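Local coordinates for protein acetyl xylan esterase (Geobacillus stearothermophilus, PDB 5BN1) that removes acetyl groups from the xylose units of xylan and xylo-oligosaccharides, working as a serine esterase of the GDSL family in a donut-shaped homooctamer, at residues N64-L69 against I87-N92; D111-T116 against R156-I161; G13-D18 against R192-V197; I132-F137 against L168-Q173. The protein carries 1 engineered substitution. All blocks are in the same frame, centred on the assembly; numbering follows the deposited sequence. Where two conformers were deposited one is given.

Contact 1 (N64-L69 against I87-N92); sequences NTVRDL and IMIGIN
Asn92 ties its side chain to the backbone of Asn64. ND2 gives its N-H to Asn64 O at 3.0 Å, and the bond is nearly straight (165°). The oxygen lies close to the amide plane of Asn92, but the donor stands well above the carbonyl plane of Asn64. A water also meets Asn64 O and accepts from Gly90 N and Asn92 N, so it bridges the carbonyl to the first turn of helix 91-99. The other end of the amide is held too, since OD1 accepts from Arg96.

Within 64-69, Thr65 and Asp68 form a capping box at the start of helix 66-78. Thr65 N donates to Asp68 OD2 at 3.0 Å, using the anti lone pair of the carboxylate oxygen. In return, Thr65 OG1 takes weak bonds from Arg67 N and Asp68 N.

Ile89 carries the apolar part. With CG1 anti to its own backbone N (chi1 -158°), Ile89 sends this branch to the backbone of 64-69, 3.5 Å from Val66 N. Leu69 comes at it tip to tip, with CD1 3.7 Å from Ile89 CG1. Val66 crosses Ile89 at about a right angle, CG2 to CG2.

Asn92 and Gly63 are inferred to stabilise the transition state. The bonds at both ends of its amide probably hold Asn92 in one orientation, consistent with a preset oxyanion hole.

Contact 2 (D111-T116 against R156-I161); sequences DEYEAT and RVVKQI. With IMD (imidazole), chain F.
Tyr113 and Glu114 meet Val157 and Val158 between two nearly parallel helices. The Tyr113 hydroxyl end comes closest, with OH 3.2 Å from Val158 CG2. That methyl sits at the edge of the ring, near its plane. Val157 CG1 approaches the same ring obliquely, 4.0 Å from Tyr113 CE2. It also packs on the aliphatic part of Glu114, 3.8 Å from CG, the two side chains crossing at about a right angle. Ile161 CD1 ends the row near Glu114 O.

The Glu114 chain bends at chi2 (-88°), which swings the carboxylate out toward an imidazole, probably left from the crystallisation liquor. There OE2 accepts a weak bond from N3 of the imidazole.

Further out, Tyr113 OH is hydrogen-bonded to Ile89 O, and the ring meets that of Tyr154. A phenylalanine in place of Tyr113 would probably leave Ile89 O without its hydroxyl partner. Val158 continues inward onto Phe169 and Pro136.

The axes of 111-116 and 156-161 approach to 10.3 Å and make an angle of 21°. Helices 110-124 and 146-165 thus lie side by side over one face of the parallel sheet, as in the three-layer alpha/beta/alpha fold of SGNH hydrolases.

Contact 3 (G13-D18 against R192-V197); sequences GDSITD and RVHPSV
Ser15 and His194 form the one hydrogen bond that crosses the contact. Ser15 OG lies 2.9 Å from His194 NE2, at the edge of the imidazole and near its plane. Either atom could be the donor. With chi1 at 56°, OG is flanked by the backbone N and C of Ser15 and turned to the ring. At the other ring nitrogen, His194 ND1 is hydrogen-bonded to Asp191 OD2. Asp191 also accepts from Val193 N through OD1, which helps to set its carboxylate.

Within 13-18, Asp14 caps helix 15-18, its OD1 accepting from Ile16 N at 3.1 Å.

The packing gathers at one methyl. Ile16 CD1 touches Val193 O at 3.4 Å and His194 CD2 at 3.7 Å. It also reaches Val193 CG1 and Pro195 CD. Val193 CG1 covers one face of the imidazole, 3.9 Å above its centre. Ile91, from helix 91-99, packs on Val193 as well.

Ser15, His194 and Asp191 are the inferred nucleophile and charge relay of the enzyme. The bonds at the two ring nitrogens and the valine over one face probably limit the rotation of His194. The chain of contacts from Asp191 to Ser15 fits a catalytic triad.

Contact 4 (I132-F137 against L168-Q173); sequences ILMTPF and LFVDTQ
Leu133 bonds to Leu168 and Val170 where strands 130-134 and 168-170 pair in parallel, at one edge of the five-stranded sheet. They belong to a beta-alpha-beta unit, with helix 146-165 as the crossover connection. Leu133 N donates to Leu168 O, Val170 N to Leu133 O and, just past the first strand, Thr135 N to Val170 O, each at 2.9 Å.

Beyond the strands, two threonines take over. Thr172 OG1 donates to Thr135 O at 2.7 Å, from above the carbonyl plane. Thr135 OG1 accepts from Thr172 N at 2.9 Å and donates to Pro136 O. The chi1 of 59° puts OG1 within reach of both partners. A valine in place of Thr135 would probably leave Thr172 N, at the start of helix 172-180, without its hydroxyl acceptor.

Side chains pack on both faces. Ile132 lies alongside Leu168, and Met134 alongside Val170. Ile132 CG2 meets Val170 CG2 at 3.8 Å. Helix 197-211 covers this face through Ala206. Met134 CE ends against Thr172 CG2, the two side chains roughly perpendicular. Helix 146-165 lies over the opposite face, where Ala162 meets Leu133. There, Thr135 CG2 approaches the Phe169 ring obliquely, 3.4 Å from CE1.

From the N terminus, segment 13-18 comes first, but contact 3 closes last, at 192-197. Its loop encloses the other three contacts. Contact 1 opens at 64-69 and closes at 87-92, before contact 2 begins at 111-116. Contacts 2 and 4 cross: 132-137 falls between the two halves of contact 2, and 156-161 between those of contact 4. Strand 84-88 of contact 1 is paired with strand 130-134 of contact 4. The helices of contact 2 pack on contact 1 through Gly90 and on contact 4 through Phe169. Contact 3 brings the loop before helix 197-211 to the end of strand 8-13, where Phe137 of contact 4 touches Val193 and Met88 of contact 1 touches Ile16.

Contact 1 (N64-L69 against I87-N92)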
loop_
_atom_site.group_PDB
_atom_site.type_symbol
_atom_site.label_atom_id
_atom_site.label_comp_id
_atom_site.label_asym_id
_atom_site.label_seq_id
_atom_site.Cartn_x
_atom_site.Cartn_y
_atom_site.Cartn_z
ATOM N N ASN A 64 -1.115 23.959 -14.025
ATOM C CA ASN A 64 -1.817 25.273 -14.211
ATOM C C ASN A 64 -1.304 26.090 -15.398
ATOM O O ASN A 64 -0.148 26.103 -15.761
ATOM C CB ASN A 64 -1.662 26.132 -12.953
ATOM C CG ASN A 64 -2.616 25.886 -11.868
ATOM O OD1 ASN A 64 -3.436 24.881 -11.824
ATOM N ND2 ASN A 64 -2.649 26.853 -11.059
ATOM N N THR A 65 -2.284 26.789 -15.981
ATOM C CA THR A 65 -2.070 27.867 -16.938
ATOM C C THR A 65 -2.427 29.159 -16.172
ATOM O O THR A 65 -2.884 29.173 -15.053
ATOM C CB THR A 65 -2.976 27.723 -18.098
ATOM O OG1 THR A 65 -4.354 27.891 -17.638
ATOM C CG2 THR A 65 -2.876 26.400 -18.817
ATOM N N VAL A 66 -2.277 30.260 -16.886
ATOM C CA VAL A 66 -2.642 31.552 -16.224
ATOM C C VAL A 66 -4.162 31.629 -16.009
ATOM O O VAL A 66 -4.627 32.332 -15.110
ATOM C CB VAL A 66 -2.091 32.744 -17.023
ATOM C CG1 VAL A 66 -2.907 33.038 -18.291
ATOM C CG2 VAL A 66 -2.062 33.985 -16.127
ATOM N N ARG A 67 -4.937 30.890 -16.778
ATOM C CA ARG A 67 -6.369 30.846 -16.629
ATOM C C ARG A 67 -6.683 30.200 -15.264
ATOM O O ARG A 67 -7.548 30.627 -14.463
ATOM C CB ARG A 67 -6.976 30.067 -17.722
ATOM C CG ARG A 67 -8.503 29.971 -17.632
ATOM C CD ARG A 67 -9.052 28.998 -18.688
ATOM N NE ARG A 67 -8.699 29.308 -20.084
ATOM C CZ ARG A 67 -8.539 28.452 -21.073
ATOM N NH1 ARG A 67 -8.584 27.092 -20.836
ATOM N NH2 ARG A 67 -8.295 28.845 -22.275
ATOM N N ASP A 68 -5.925 29.128 -14.879
ATOM C CA ASP A 68 -6.101 28.568 -13.594
ATOM C C ASP A 68 -5.639 29.478 -12.477
ATOM O O ASP A 68 -6.244 29.476 -11.378
ATOM C CB ASP A 68 -5.326 27.241 -13.505
ATOM C CG ASP A 68 -5.783 26.251 -14.526
ATOM O OD1 ASP A 68 -7.010 25.895 -14.539
ATOM O OD2 ASP A 68 -4.968 25.703 -15.311
ATOM N N LEU A 69 -4.555 30.193 -12.676
ATOM C CA LEU A 69 -4.134 31.212 -11.684
ATOM C C LEU A 69 -5.222 32.204 -11.389
ATOM O O LEU A 69 -5.534 32.449 -10.265
ATOM C CB LEU A 69 -2.892 31.931 -12.090
ATOM C CG LEU A 69 -1.615 31.151 -12.289
ATOM C CD1 LEU A 69 -0.393 32.022 -12.298
ATOM C CD2 LEU A 69 -1.383 30.090 -11.255
ATOM N N ILE A 87 5.638 35.149 -9.777
ATOM C CA ILE A 87 4.791 34.437 -10.743
ATOM C C ILE A 87 5.690 33.820 -11.791
ATOM O O ILE A 87 6.474 34.461 -12.468
ATOM C CB ILE A 87 3.756 35.371 -11.458
ATOM C CG1 ILE A 87 3.011 36.133 -10.364
ATOM C CG2 ILE A 87 2.893 34.564 -12.402
ATOM C CD1 ILE A 87 2.266 37.344 -10.994
ATOM N N MET A 88 5.500 32.488 -12.051
ATOM C CA MET A 88 6.111 31.800 -13.204
ATOM C C MET A 88 5.046 30.913 -13.803
ATOM O O MET A 88 4.645 29.860 -13.340
ATOM C CB MET A 88 7.363 30.942 -12.885
ATOM C CG MET A 88 7.982 30.410 -14.147
ATOM S SD MET A 88 9.687 29.836 -14.010
ATOM C CE MET A 88 9.529 28.731 -12.632
ATOM N N ILE A 89 4.512 31.449 -14.939
ATOM C CA ILE A 89 3.387 30.795 -15.627
ATOM C C ILE A 89 3.509 31.010 -17.114
ATOM O O ILE A 89 4.138 31.963 -17.614
ATOM C CB ILE A 89 2.044 31.293 -15.099
ATOM C CG1 ILE A 89 0.875 30.317 -15.344
ATOM C CG2 ILE A 89 1.779 32.751 -15.645
ATOM C CD1 ILE A 89 0.925 29.100 -14.399
ATOM N N GLY A 90 3.015 30.025 -17.868
ATOM C CA GLY A 90 3.076 30.021 -19.371
ATOM C C GLY A 90 3.533 28.734 -19.984
ATOM O O GLY A 90 3.241 28.477 -21.118
ATOM N N ILE A 91 4.301 27.906 -19.230
ATOM C CA ILE A 91 4.700 26.652 -19.813
ATOM C C ILE A 91 3.527 25.824 -20.310
ATOM O O ILE A 91 3.566 25.327 -21.429
ATOM C CB ILE A 91 5.564 25.848 -18.842
ATOM C CG1 ILE A 91 6.942 26.474 -18.716
ATOM C CG2 ILE A 91 5.738 24.382 -19.347
ATOM C CD1 ILE A 91 7.841 25.929 -17.619
ATOM N N ASN A 92 2.475 25.681 -19.510
ATOM C CA ASN A 92 1.347 24.852 -19.856
ATOM C C ASN A 92 0.467 25.541 -20.917
ATOM O O ASN A 92 -0.058 24.914 -21.817
ATOM C CB ASN A 92 0.569 24.451 -18.687
ATOM C CG ASN A 92 1.360 23.506 -17.809
ATOM O OD1 ASN A 92 1.839 22.469 -18.334
ATOM N ND2 ASN A 92 1.419 23.733 -16.577
HETATM O O HOH W 1 2.111 27.288 -16.997
#

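Contact 2 (D111-T116 against R156-I161)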
loop_
_atom_site.group_PDB
_atom_site.type_symbol
_atom_site.label_atom_id
_atom_site.label_comp_id
_atom_site.label_asym_id
_atom_site.label_seq_id
_atom_site.Cartn_x
_atom_site.Cartn_y
_atom_site.Cartn_z
ATOM N N ASP A 111 -3.406 36.107 -26.761
ATOM C CA ASP A 111 -4.321 37.125 -26.277
ATOM C C ASP A 111 -4.892 36.925 -24.911
ATOM O O ASP A 111 -4.917 37.837 -24.096
ATOM C CB ASP A 111 -5.483 37.358 -27.292
ATOM C CG ASP A 111 -6.354 36.166 -27.536
ATOM O OD1 ASP A 111 -5.898 34.995 -27.504
ATOM O OD2 ASP A 111 -7.573 36.336 -27.722
ATOM N N GLU A 112 -5.309 35.686 -24.567
ATOM C CA GLU A 112 -5.756 35.359 -23.247
ATOM C C GLU A 112 -4.607 35.447 -22.235
ATOM O O GLU A 112 -4.830 35.962 -21.181
ATOM C CB GLU A 112 -6.425 33.981 -23.193
ATOM C CG GLU A 112 -6.992 33.660 -21.876
ATOM C CD GLU A 112 -7.686 32.285 -21.741
ATOM O OE1 GLU A 112 -7.712 31.542 -22.735
ATOM O OE2 GLU A 112 -8.116 31.990 -20.629
ATOM N N TYR A 113 -3.466 34.984 -22.634
ATOM C CA TYR A 113 -2.296 35.021 -21.739
ATOM C C TYR A 113 -1.906 36.450 -21.333
ATOM O O TYR A 113 -1.844 36.729 -20.124
ATOM C CB TYR A 113 -1.136 34.282 -22.379
ATOM C CG TYR A 113 0.087 34.204 -21.519
ATOM C CD1 TYR A 113 0.189 33.247 -20.542
ATOM C CD2 TYR A 113 1.141 35.035 -21.772
ATOM C CE1 TYR A 113 1.306 33.154 -19.761
ATOM C CE2 TYR A 113 2.346 34.950 -21.011
ATOM C CZ TYR A 113 2.372 33.977 -19.998
ATOM O OH TYR A 113 3.557 33.928 -19.273
ATOM N N GLU A 114 -1.751 37.266 -22.335
ATOM C CA GLU A 114 -1.360 38.650 -22.059
ATOM C C GLU A 114 -2.418 39.327 -21.250
ATOM O O GLU A 114 -2.127 40.064 -20.288
ATOM C CB GLU A 114 -1.046 39.427 -23.362
ATOM C CG GLU A 114 -0.466 40.839 -23.151
ATOM C CD GLU A 114 -1.492 41.946 -23.014
ATOM O OE1 GLU A 114 -2.697 41.738 -23.130
ATOM O OE2 GLU A 114 -0.942 43.074 -22.691
ATOM N N ALA A 115 -3.696 39.218 -21.645
ATOM C CA ALA A 115 -4.679 39.972 -20.884
ATOM C C ALA A 115 -4.887 39.547 -19.517
ATOM O O ALA A 115 -5.026 40.368 -18.597
ATOM C CB ALA A 115 -5.993 39.869 -21.600
ATOM N N THR A 116 -4.802 38.193 -19.254
ATOM C CA THR A 116 -5.030 37.690 -17.941
ATOM C C THR A 116 -3.780 38.000 -17.035
ATOM O O THR A 116 -3.966 38.455 -15.920
ATOM C CB THR A 116 -5.300 36.168 -17.983
ATOM O OG1 THR A 116 -6.440 35.889 -18.837
ATOM C CG2 THR A 116 -5.554 35.609 -16.611
ATOM N N ARG A 156 8.373 37.221 -24.063
ATOM C CA ARG A 156 8.350 38.684 -24.482
ATOM C C ARG A 156 7.210 39.358 -23.801
ATOM O O ARG A 156 7.331 40.516 -23.284
ATOM C CB ARG A 156 8.315 38.846 -25.962
ATOM C CG ARG A 156 9.520 38.476 -26.666
ATOM C CD ARG A 156 9.652 39.048 -28.063
ATOM N NE ARG A 156 8.680 38.505 -29.011
ATOM C CZ ARG A 156 8.805 37.408 -29.683
ATOM N NH1 ARG A 156 9.809 36.540 -29.483
ATOM N NH2 ARG A 156 7.862 37.026 -30.523
ATOM N N VAL A 157 6.021 38.748 -23.718
ATOM C CA VAL A 157 4.898 39.275 -22.966
ATOM C C VAL A 157 5.215 39.545 -21.568
ATOM O O VAL A 157 4.917 40.563 -20.972
ATOM C CB VAL A 157 3.585 38.457 -23.136
ATOM C CG1 VAL A 157 2.579 38.787 -22.055
ATOM C CG2 VAL A 157 3.069 38.526 -24.604
ATOM N N VAL A 158 5.798 38.531 -20.876
ATOM C CA VAL A 158 6.164 38.704 -19.505
ATOM C C VAL A 158 7.088 39.951 -19.268
ATOM O O VAL A 158 6.853 40.666 -18.283
ATOM C CB VAL A 158 6.769 37.367 -19.000
ATOM C CG1 VAL A 158 7.227 37.555 -17.560
ATOM C CG2 VAL A 158 5.706 36.238 -19.036
ATOM N N LYS A 159 8.090 40.040 -20.073
ATOM C CA LYS A 159 9.190 41.058 -20.028
ATOM C C LYS A 159 8.489 42.451 -20.165
ATOM O O LYS A 159 8.705 43.338 -19.314
ATOM C CB LYS A 159 10.195 40.833 -21.029
ATOM C CG LYS A 159 11.378 41.858 -20.890
ATOM C CD LYS A 159 12.561 41.448 -21.686
ATOM C CE LYS A 159 13.821 42.274 -21.229
ATOM N NZ LYS A 159 14.908 41.836 -22.084
ATOM N N GLN A 160 7.560 42.487 -21.085
ATOM C CA GLN A 160 6.888 43.805 -21.315
ATOM C C GLN A 160 5.909 44.162 -20.260
ATOM O O GLN A 160 5.887 45.396 -19.840
ATOM C CB GLN A 160 6.379 43.778 -22.741
ATOM C CG GLN A 160 7.400 43.697 -23.888
ATOM C CD GLN A 160 8.815 44.557 -24.099
ATOM O OE1 GLN A 160 9.403 45.181 -23.169
ATOM N NE2 GLN A 160 9.434 44.409 -25.353
ATOM N N ILE A 161 5.200 43.241 -19.684
ATOM C CA ILE A 161 4.342 43.421 -18.537
ATOM C C ILE A 161 5.255 43.926 -17.379
ATOM O O ILE A 161 4.891 44.818 -16.597
ATOM C CB ILE A 161 3.429 42.277 -18.168
ATOM C CG1 ILE A 161 2.353 41.961 -19.309
ATOM C CG2 ILE A 161 2.736 42.534 -16.875
ATOM C CD1 ILE A 161 1.627 40.714 -19.140
HETATM N N1 IMD F . 2.903 45.165 -23.280
HETATM C C2 IMD F . 1.769 44.571 -22.600
HETATM N N3 IMD F . 1.478 43.624 -23.396
HETATM C C4 IMD F . 2.033 43.742 -24.658
HETATM C C5 IMD F . 3.084 44.684 -24.574
#

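Contact 3 (G13-D18 against R192-V197)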
loop_
_atom_site.group_PDB
_atom_site.type_symbol
_atom_site.label_atom_id
_atom_site.label_comp_id
_atom_site.label_asym_id
_atom_site.label_seq_id
_atom_site.Cartn_x
_atom_site.Cartn_y
_atom_site.Cartn_z
ATOM N N GLY A 13 2.651 29.459 -9.549
ATOM C CA GLY A 13 2.958 28.944 -10.812
ATOM C C GLY A 13 2.396 27.527 -10.939
ATOM O O GLY A 13 1.411 27.152 -10.337
ATOM N N ASP A 14 3.082 26.770 -11.833
ATOM C CA ASP A 14 2.705 25.381 -12.222
ATOM C C ASP A 14 3.574 24.330 -11.505
ATOM O O ASP A 14 4.078 24.607 -10.465
ATOM C CB ASP A 14 2.722 25.331 -13.736
ATOM C CG ASP A 14 4.020 25.683 -14.311
ATOM O OD1 ASP A 14 5.077 25.472 -13.672
ATOM O OD2 ASP A 14 4.070 26.281 -15.398
ATOM N N SER A 15 3.729 23.183 -12.159
ATOM C CA SER A 15 4.546 22.142 -11.501
ATOM C C SER A 15 5.950 22.542 -11.185
ATOM O O SER A 15 6.541 22.078 -10.208
ATOM C CB SER A 15 4.657 20.858 -12.336
ATOM O OG SER A 15 5.188 21.182 -13.637
ATOM N N ILE A 16 6.549 23.422 -11.939
ATOM C CA ILE A 16 7.962 23.852 -11.738
ATOM C C ILE A 16 8.039 24.502 -10.381
ATOM O O ILE A 16 9.067 24.428 -9.710
ATOM C CB ILE A 16 8.479 24.715 -12.919
ATOM C CG1 ILE A 16 8.268 24.009 -14.249
ATOM C CG2 ILE A 16 9.966 25.053 -12.666
ATOM C CD1 ILE A 16 8.844 22.643 -14.389
ATOM N N THR A 17 7.004 25.271 -10.044
ATOM C CA THR A 17 6.870 25.952 -8.789
ATOM C C THR A 17 6.452 24.962 -7.683
ATOM O O THR A 17 7.087 24.917 -6.609
ATOM C CB THR A 17 5.961 27.215 -8.894
ATOM O OG1 THR A 17 6.565 28.047 -9.858
ATOM C CG2 THR A 17 5.857 27.929 -7.536
ATOM N N ASP A 18 5.376 24.224 -7.918
ATOM C CA ASP A 18 4.763 23.234 -7.003
ATOM C C ASP A 18 5.809 22.286 -6.378
ATOM O O ASP A 18 6.118 22.347 -5.175
ATOM C CB ASP A 18 3.678 22.525 -7.801
ATOM C CG ASP A 18 2.873 21.510 -7.002
ATOM O OD1 ASP A 18 3.312 21.128 -5.929
ATOM O OD2 ASP A 18 1.791 21.107 -7.467
ATOM N N ARG A 192 12.036 18.307 -21.621
ATOM C CA ARG A 192 12.317 19.710 -21.885
ATOM C C ARG A 192 11.597 20.658 -21.006
ATOM O O ARG A 192 11.692 21.886 -21.334
ATOM C CB ARG A 192 12.285 20.051 -23.409
ATOM C CG ARG A 192 13.296 19.269 -24.235
ATOM C CD ARG A 192 13.229 19.578 -25.712
ATOM N NE ARG A 192 12.122 18.808 -26.353
ATOM C CZ ARG A 192 11.652 19.044 -27.585
ATOM N NH1 ARG A 192 12.271 19.938 -28.305
ATOM N NH2 ARG A 192 10.666 18.362 -28.113
ATOM N N VAL A 193 10.927 20.230 -19.974
ATOM C CA VAL A 193 10.204 21.078 -19.070
ATOM C C VAL A 193 10.613 20.864 -17.633
ATOM O O VAL A 193 10.954 21.813 -16.932
ATOM C CB VAL A 193 8.718 20.918 -19.249
ATOM C CG1 VAL A 193 7.943 21.631 -18.153
ATOM C CG2 VAL A 193 8.342 21.434 -20.656
ATOM N N HIS A 194 10.522 19.614 -17.125
ATOM C CA HIS A 194 10.697 19.279 -15.748
ATOM C C HIS A 194 12.153 18.890 -15.517
ATOM O O HIS A 194 12.558 17.789 -15.945
ATOM C CB HIS A 194 9.830 18.099 -15.383
ATOM C CG HIS A 194 8.368 18.413 -15.503
ATOM N ND1 HIS A 194 7.625 18.019 -16.542
ATOM C CD2 HIS A 194 7.561 19.163 -14.700
ATOM C CE1 HIS A 194 6.368 18.389 -16.357
ATOM N NE2 HIS A 194 6.325 19.150 -15.295
ATOM N N PRO A 195 12.933 19.737 -14.898
ATOM C CA PRO A 195 14.345 19.496 -14.832
ATOM C C PRO A 195 14.850 18.759 -13.574
ATOM O O PRO A 195 14.109 18.587 -12.624
ATOM C CB PRO A 195 14.979 20.873 -14.925
ATOM C CG PRO A 195 14.067 21.642 -14.197
ATOM C CD PRO A 195 12.640 21.091 -14.381
ATOM N N SER A 196 16.081 18.334 -13.727
ATOM C CA SER A 196 16.834 17.765 -12.613
ATOM C C SER A 196 17.061 18.825 -11.530
ATOM O O SER A 196 16.776 20.065 -11.661
ATOM C CB SER A 196 18.251 17.384 -13.008
ATOM O OG SER A 196 18.982 18.405 -13.583
ATOM N N VAL A 197 17.719 18.414 -10.445
ATOM C CA VAL A 197 18.176 19.353 -9.428
ATOM C C VAL A 197 18.952 20.471 -10.069
ATOM O O VAL A 197 18.911 21.653 -9.667
ATOM C CB VAL A 197 19.073 18.642 -8.366
ATOM C CG1 VAL A 197 19.803 19.641 -7.457
ATOM C CG2 VAL A 197 18.251 17.588 -7.633
#

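Contact 4 (I132-F137 against L168-Q173)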
loop_
_atom_site.group_PDB
_atom_site.type_symbol
_atom_site.label_atom_id
_atom_site.label_comp_id
_atom_site.label_asym_id
_atom_site.label_seq_id
_atom_site.Cartn_x
_atom_site.Cartn_y
_atom_site.Cartn_z
ATOM N N ILE A 132 7.533 39.795 -8.692
ATOM C CA ILE A 132 8.570 39.312 -9.489
ATOM C C ILE A 132 8.003 38.410 -10.610
ATOM O O ILE A 132 7.271 37.505 -10.292
ATOM C CB ILE A 132 9.576 38.370 -8.701
ATOM C CG1 ILE A 132 10.090 39.120 -7.451
ATOM C CG2 ILE A 132 10.739 38.005 -9.580
ATOM C CD1 ILE A 132 9.774 38.530 -6.140
ATOM N N LEU A 133 8.167 38.822 -11.859
ATOM C CA LEU A 133 7.659 38.076 -12.991
ATOM C C LEU A 133 8.809 37.313 -13.539
ATOM O O LEU A 133 9.781 37.761 -14.081
ATOM C CB LEU A 133 7.131 39.086 -14.081
ATOM C CG LEU A 133 5.820 39.624 -13.600
ATOM C CD1 LEU A 133 5.440 40.768 -14.555
ATOM C CD2 LEU A 133 4.702 38.655 -13.693
ATOM N N MET A 134 8.607 35.944 -13.495
ATOM C CA MET A 134 9.540 35.075 -14.136
ATOM C C MET A 134 8.978 34.536 -15.418
ATOM O O MET A 134 7.847 34.147 -15.491
ATOM C CB MET A 134 9.755 33.833 -13.220
ATOM C CG MET A 134 10.210 34.151 -11.824
ATOM S SD MET A 134 10.401 32.668 -10.652
ATOM C CE MET A 134 11.779 31.895 -11.470
ATOM N N THR A 135 9.770 34.519 -16.436
ATOM C CA THR A 135 9.318 34.016 -17.758
ATOM C C THR A 135 9.069 32.503 -17.642
ATOM O O THR A 135 9.738 31.855 -16.803
ATOM C CB THR A 135 10.284 34.204 -18.927
ATOM O OG1 THR A 135 11.564 33.551 -18.706
ATOM C CG2 THR A 135 10.633 35.708 -19.076
ATOM N N PRO A 136 8.119 31.981 -18.364
ATOM C CA PRO A 136 8.204 30.530 -18.671
ATOM C C PRO A 136 9.497 30.262 -19.403
ATOM O O PRO A 136 10.309 31.107 -19.846
ATOM C CB PRO A 136 6.924 30.321 -19.446
ATOM C CG PRO A 136 6.828 31.566 -20.353
ATOM C CD PRO A 136 7.160 32.625 -19.349
ATOM N N PHE A 137 9.744 28.959 -19.694
ATOM C CA PHE A 137 10.910 28.543 -20.390
ATOM C C PHE A 137 10.630 27.177 -21.072
ATOM O O PHE A 137 9.658 26.508 -20.721
ATOM C CB PHE A 137 12.137 28.351 -19.402
ATOM C CG PHE A 137 11.940 27.329 -18.323
ATOM C CD1 PHE A 137 12.178 26.009 -18.649
ATOM C CD2 PHE A 137 11.475 27.658 -17.075
ATOM C CE1 PHE A 137 11.913 25.026 -17.675
ATOM C CE2 PHE A 137 11.211 26.725 -16.128
ATOM C CZ PHE A 137 11.394 25.403 -16.436
ATOM N N LEU A 168 9.915 43.353 -10.811
ATOM C CA LEU A 168 11.175 42.704 -11.030
ATOM C C LEU A 168 10.912 41.564 -12.090
ATOM O O LEU A 168 9.801 41.165 -12.320
ATOM C CB LEU A 168 11.684 42.055 -9.719
ATOM C CG LEU A 168 12.060 43.063 -8.595
ATOM C CD1 LEU A 168 12.546 42.312 -7.339
ATOM C CD2 LEU A 168 13.107 43.955 -9.145
ATOM N N PHE A 169 11.974 41.140 -12.674
ATOM C CA PHE A 169 11.907 40.305 -13.902
ATOM C C PHE A 169 13.025 39.307 -13.959
ATOM O O PHE A 169 14.237 39.642 -13.870
ATOM C CB PHE A 169 11.957 41.194 -15.150
ATOM C CG PHE A 169 12.069 40.443 -16.450
ATOM C CD1 PHE A 169 10.964 39.677 -16.835
ATOM C CD2 PHE A 169 13.181 40.363 -17.181
ATOM C CE1 PHE A 169 11.067 38.949 -18.020
ATOM C CE2 PHE A 169 13.318 39.637 -18.392
ATOM C CZ PHE A 169 12.183 38.893 -18.792
ATOM N N VAL A 170 12.673 37.986 -14.118
ATOM C CA VAL A 170 13.656 36.979 -14.304
ATOM C C VAL A 170 13.458 36.292 -15.648
ATOM O O VAL A 170 12.396 35.661 -15.861
ATOM C CB VAL A 170 13.489 35.910 -13.165
ATOM C CG1 VAL A 170 14.610 34.845 -13.308
ATOM C CG2 VAL A 170 13.483 36.546 -11.808
ATOM N N ASP A 171 14.467 36.331 -16.466
ATOM C CA ASP A 171 14.493 35.705 -17.757
ATOM C C ASP A 171 15.048 34.250 -17.555
ATOM O O ASP A 171 16.236 34.020 -17.644
ATOM C CB ASP A 171 15.281 36.453 -18.783
ATOM C CG ASP A 171 15.142 35.921 -20.132
ATOM O OD1 ASP A 171 14.620 34.729 -20.371
ATOM O OD2 ASP A 171 15.447 36.621 -21.180
ATOM N N THR A 172 14.109 33.335 -17.330
ATOM C CA THR A 172 14.540 31.910 -17.045
ATOM C C THR A 172 15.013 31.314 -18.291
ATOM O O THR A 172 15.810 30.395 -18.310
ATOM C CB THR A 172 13.383 31.145 -16.406
ATOM O OG1 THR A 172 12.296 31.135 -17.339
ATOM C CG2 THR A 172 12.974 31.711 -15.106
ATOM N N GLN A 173 14.488 31.675 -19.477
ATOM C CA GLN A 173 14.989 31.151 -20.719
ATOM C C GLN A 173 16.425 31.478 -20.926
ATOM O O GLN A 173 17.166 30.639 -21.321
ATOM C CB GLN A 173 14.166 31.634 -21.962
ATOM C CG GLN A 173 14.508 30.894 -23.205
ATOM C CD GLN A 173 14.157 29.429 -23.151
ATOM O OE1 GLN A 173 15.075 28.535 -23.442
ATOM N NE2 GLN A 173 12.991 29.150 -22.857
#